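Local coordinates for 4'-phospho-dehydrooxetanocin synthase (Bacillus megaterium, PDB 5UL3), which catalyses the oxidative ring contraction of dAMP to an oxetane aldehyde in oxetanocin A biosynthesis, using cobalamin, a [4Fe-4S] cluster and S-adenosylmethionine, at residues Met475-Met480 with Thr550-Met555. Numbering follows the deposited sequence.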
# COMPACT_ATOMS: atom_id res chain seq x y z
N MET A 475 -16.12 -12.33 4.55
CA MET A 475 -17.22 -13.14 5.07
C MET A 475 -17.64 -14.22 4.08
O MET A 475 -17.77 -15.40 4.45
CB MET A 475 -18.41 -12.22 5.40
CG MET A 475 -19.73 -12.95 5.76
SD MET A 475 -19.58 -13.84 7.32
CE MET A 475 -19.53 -12.46 8.48
N PHE A 476 -17.85 -13.85 2.83
CA PHE A 476 -18.38 -14.73 1.79
C PHE A 476 -17.28 -15.17 0.84
O PHE A 476 -16.44 -14.37 0.43
CB PHE A 476 -19.47 -14.00 1.00
CG PHE A 476 -20.62 -13.50 1.84
CD1 PHE A 476 -21.61 -14.39 2.28
CD2 PHE A 476 -20.74 -12.16 2.16
CE1 PHE A 476 -22.68 -13.94 3.03
CE2 PHE A 476 -21.82 -11.70 2.92
CZ PHE A 476 -22.79 -12.59 3.35
N ASP A 477 -17.27 -16.46 0.48
CA ASP A 477 -16.41 -16.89 -0.61
C ASP A 477 -17.14 -17.94 -1.44
O ASP A 477 -18.00 -18.67 -0.93
CB ASP A 477 -15.04 -17.43 -0.13
CG ASP A 477 -15.13 -18.78 0.57
OD1 ASP A 477 -15.75 -18.85 1.64
OD2 ASP A 477 -14.52 -19.76 0.06
N GLN A 478 -16.78 -18.00 -2.72
CA GLN A 478 -17.61 -18.66 -3.71
C GLN A 478 -17.65 -20.18 -3.54
O GLN A 478 -18.61 -20.81 -3.97
CB GLN A 478 -17.13 -18.30 -5.12
CG GLN A 478 -17.44 -16.85 -5.54
CD GLN A 478 -16.38 -15.83 -5.10
OE1 GLN A 478 -15.48 -16.14 -4.32
NE2 GLN A 478 -16.49 -14.62 -5.63
N LEU A 479 -16.64 -20.77 -2.91
CA LEU A 479 -16.62 -22.21 -2.75
C LEU A 479 -17.29 -22.67 -1.46
O LEU A 479 -17.31 -23.88 -1.19
CB LEU A 479 -15.18 -22.74 -2.81
CG LEU A 479 -14.49 -22.43 -4.14
CD1 LEU A 479 -13.07 -22.99 -4.20
CD2 LEU A 479 -15.33 -22.97 -5.29
N MET A 480 -17.85 -21.75 -0.67
CA MET A 480 -18.49 -22.12 0.59
C MET A 480 -19.79 -22.87 0.31
O MET A 480 -20.63 -22.41 -0.47
CB MET A 480 -18.80 -20.87 1.42
CG MET A 480 -19.35 -21.18 2.83
SD MET A 480 -19.95 -19.69 3.65
CE MET A 480 -18.42 -18.74 3.80
N THR A 550 -4.18 -16.68 -8.75
CA THR A 550 -4.31 -17.12 -7.37
C THR A 550 -4.60 -18.62 -7.30
O THR A 550 -5.31 -19.16 -8.16
CB THR A 550 -5.46 -16.39 -6.67
OG1 THR A 550 -6.66 -16.53 -7.45
CG2 THR A 550 -5.11 -14.92 -6.47
N PRO A 551 -4.10 -19.28 -6.26
CA PRO A 551 -4.57 -20.64 -5.96
C PRO A 551 -6.07 -20.74 -5.88
O PRO A 551 -6.65 -21.75 -6.31
CB PRO A 551 -3.90 -20.94 -4.61
CG PRO A 551 -2.66 -20.13 -4.62
CD PRO A 551 -3.06 -18.84 -5.31
N TYR A 552 -6.74 -19.72 -5.34
CA TYR A 552 -8.20 -19.79 -5.22
C TYR A 552 -8.87 -19.82 -6.59
O TYR A 552 -9.86 -20.54 -6.77
CB TYR A 552 -8.73 -18.62 -4.39
CG TYR A 552 -10.12 -18.85 -3.83
CD1 TYR A 552 -11.26 -18.53 -4.58
CD2 TYR A 552 -10.31 -19.38 -2.55
CE1 TYR A 552 -12.54 -18.74 -4.08
CE2 TYR A 552 -11.59 -19.60 -2.05
CZ TYR A 552 -12.70 -19.28 -2.82
OH TYR A 552 -13.97 -19.48 -2.34
N SER A 553 -8.36 -19.06 -7.56
CA SER A 553 -8.95 -19.13 -8.90
C SER A 553 -8.79 -20.53 -9.48
O SER A 553 -9.71 -21.05 -10.12
CB SER A 553 -8.33 -18.09 -9.84
OG SER A 553 -6.95 -18.35 -10.11
N ARG A 554 -7.65 -21.17 -9.24
CA ARG A 554 -7.47 -22.53 -9.73
C ARG A 554 -8.34 -23.53 -8.97
O ARG A 554 -8.81 -24.51 -9.57
CB ARG A 554 -6.00 -22.92 -9.67
CG ARG A 554 -5.13 -21.98 -10.50
CD ARG A 554 -3.71 -22.50 -10.69
NE ARG A 554 -2.94 -22.53 -9.45
CZ ARG A 554 -2.27 -21.49 -8.96
NH1 ARG A 554 -2.28 -20.31 -9.58
NH2 ARG A 554 -1.59 -21.63 -7.83
N MET A 555 -8.59 -23.29 -7.68
CA MET A 555 -9.55 -24.11 -6.94
C MET A 555 -10.94 -23.98 -7.54
O MET A 555 -11.68 -24.97 -7.64
CB MET A 555 -9.58 -23.70 -5.47
CG MET A 555 -8.29 -23.98 -4.72
SD MET A 555 -8.09 -22.98 -3.22
CE MET A 555 -9.56 -23.37 -2.29
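Tyr552 reaches from the first turn of helix 551-563 to the loop 475-480 and sets its hydroxyl into the beta turn that runs from Asp477 to Met480. The turn grips that oxygen twice: Tyr552 OH donates to Asp477 OD2 in a very short bond of 2.5 Å, and it accepts from Leu479 N at 3.0 Å with an N-H...O angle of 159°. A tyrosine suits this place because its rigid ring spans the gap between loop and helix and ends in a hydroxyl that can donate one hydrogen bond and accept another. Its CG stands anti to the backbone N (chi1 -161°), which sends the ring out toward the turn. Asp477 OD2 meets the ring at its edge, in plane, although the carboxylate itself is turned 66° from the ring. OD1 is held by Arg445 and Gln442, so both carboxylate oxygens are engaged, and the salt bridge to Arg445 would be expected to favour the charged form.

Leu479 supplies the apolar cover, laying CD1 over one face of the tyrosine and bringing CG to 3.9 Å from Tyr552 CZ. Whereas Tyr552 and Asp477 are buried, the more open side is Leu479 against Met555, both partly exposed; Leu479 CD1 touches Met555 CB at 3.8 Å, but the flexible methionine adds little to the interface. Gln478 brings its amide near the ring, OE1 lying 3.9 Å from Tyr552 CE1 with no polar partner, while NE2 bonds to Met544 O.

Thr550 is the N-cap, OG1 accepting from Ser553 N at 3.1 Å in the first turn, which also bears Tyr552. The contact ties the loop between strand 470-473 and helix 484-493, at the edge of the radical SAM sheet, to the start of helix 551-563, with Ile546 of strand 546-547 touching both Gln478 and Tyr552.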